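Local coordinates for protein trehalose-6-phosphate phosphatase (Neosartorya fumigata, PDB 5DXL) that belongs to the trehalose-phosphatase family of the HAD clan and is a fragment of the Tps2 subunit, at residues 196-201 with 231-236. Numbering follows the deposited sequence.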
# COMPACT_ATOMS: atom_id res chain seq x y z
N ARG A 196 6.33 7.58 4.75
CA ARG A 196 5.71 8.46 5.73
C ARG A 196 5.63 7.76 7.09
O ARG A 196 5.93 8.35 8.13
CB ARG A 196 4.31 8.87 5.26
CG ARG A 196 3.79 10.16 5.89
CD ARG A 196 2.29 10.32 5.66
NE ARG A 196 1.53 9.18 6.15
CZ ARG A 196 1.38 8.86 7.44
NH1 ARG A 196 1.96 9.61 8.38
NH2 ARG A 196 0.67 7.80 7.80
N LEU A 197 5.26 6.49 7.07
CA LEU A 197 5.17 5.70 8.29
C LEU A 197 6.50 5.54 9.02
O LEU A 197 6.54 5.56 10.25
CB LEU A 197 4.61 4.31 7.98
CG LEU A 197 3.09 4.26 8.11
CD1 LEU A 197 2.58 2.90 7.69
CD2 LEU A 197 2.72 4.57 9.55
N VAL A 198 7.57 5.37 8.27
CA VAL A 198 8.88 5.18 8.88
C VAL A 198 9.42 6.51 9.43
O VAL A 198 10.02 6.55 10.51
CB VAL A 198 9.89 4.59 7.87
CG1 VAL A 198 11.30 4.64 8.43
CG2 VAL A 198 9.51 3.16 7.53
N GLN A 199 9.18 7.59 8.69
CA GLN A 199 9.66 8.91 9.09
C GLN A 199 8.89 9.46 10.28
O GLN A 199 9.40 10.32 11.00
CB GLN A 199 9.57 9.88 7.91
CG GLN A 199 10.55 9.56 6.79
CD GLN A 199 10.10 10.12 5.46
OE1 GLN A 199 9.04 10.74 5.36
NE2 GLN A 199 10.91 9.91 4.42
N GLU A 200 7.67 8.97 10.50
CA GLU A 200 6.87 9.39 11.65
C GLU A 200 7.59 9.10 12.97
O GLU A 200 7.33 9.75 13.98
CB GLU A 200 5.52 8.68 11.66
CG GLU A 200 4.37 9.46 11.06
CD GLU A 200 3.05 8.72 11.20
OE1 GLU A 200 3.02 7.69 11.91
OE2 GLU A 200 2.04 9.17 10.60
N TYR A 201 8.50 8.13 12.95
CA TYR A 201 9.29 7.80 14.13
C TYR A 201 10.32 8.89 14.43
O TYR A 201 10.92 8.89 15.50
CB TYR A 201 10.00 6.45 13.95
CG TYR A 201 9.11 5.23 14.11
CD1 TYR A 201 8.36 4.75 13.05
CD2 TYR A 201 9.05 4.55 15.32
CE1 TYR A 201 7.55 3.63 13.19
CE2 TYR A 201 8.25 3.42 15.47
CZ TYR A 201 7.50 2.97 14.40
OH TYR A 201 6.70 1.85 14.54
N SER A 231 15.09 3.98 3.31
CA SER A 231 14.71 4.43 4.65
C SER A 231 15.90 4.83 5.51
O SER A 231 15.75 5.61 6.45
CB SER A 231 13.93 3.32 5.37
OG SER A 231 14.80 2.26 5.74
N GLY A 232 17.06 4.27 5.21
CA GLY A 232 18.24 4.52 6.01
C GLY A 232 18.34 3.61 7.22
O GLY A 232 19.26 3.73 8.02
N LEU A 233 17.38 2.69 7.37
CA LEU A 233 17.45 1.73 8.46
C LEU A 233 18.47 0.63 8.17
O LEU A 233 18.71 0.29 7.02
CB LEU A 233 16.07 1.10 8.70
CG LEU A 233 14.91 2.02 9.07
CD1 LEU A 233 13.62 1.21 9.16
CD2 LEU A 233 15.18 2.73 10.39
N PRO A 234 19.08 0.07 9.23
CA PRO A 234 20.00 -1.07 9.08
C PRO A 234 19.35 -2.22 8.31
O PRO A 234 18.20 -2.56 8.59
CB PRO A 234 20.29 -1.47 10.53
CG PRO A 234 20.13 -0.20 11.29
CD PRO A 234 18.98 0.51 10.63
N ALA A 235 20.08 -2.80 7.36
CA ALA A 235 19.51 -3.82 6.47
C ALA A 235 18.93 -5.02 7.22
O ALA A 235 17.88 -5.55 6.84
CB ALA A 235 20.55 -4.29 5.47
N GLY A 236 19.62 -5.44 8.28
CA GLY A 236 19.17 -6.58 9.05
C GLY A 236 17.96 -6.30 9.92
O GLY A 236 17.45 -7.20 10.58
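On one face of the HAD-type Rossmann-like core, the last turn of helix 190-199 meets the loop that leads from helix 222-229 into strand 238-243, and a single valine makes the join. CG1 of Val198 touches two residues of the loop, lying 4.2 Å from CB of Ser231 and 4.2 Å from CD1 of Leu233. With CG1 anti to the backbone N (chi1 170°), this methyl is carried out toward the loop, while elsewhere the valine packs on Leu22 of strand 21-25. A compact branched side chain suits a place between a strand and a loop. Leu233 offers one branch of its isobutyl group, long enough to meet the valine while the side chain also packs against Ala208.

Ser231 gives Val198 its methylene and turns its hydroxyl to the backbone. Its OG accepts from N of Leu233 at 3.1 Å, with a nearly straight N-H...O angle of 165°, and is also hydrogen-bonded to O of Leu228. The first of these bonds closes an ST turn around Gly232, consistent with Ser231 and Leu233 both meeting the valine. At Gly232 (phi 85°) a CB would press on O of Ser231, so glycine suits the place. The contact is small and wholly apolar, joining the helix that leads from the antiparallel sheet back into the main sheet to the helix-to-strand loop of the beta-alpha-beta crossover between strands 211-216 and 238-243.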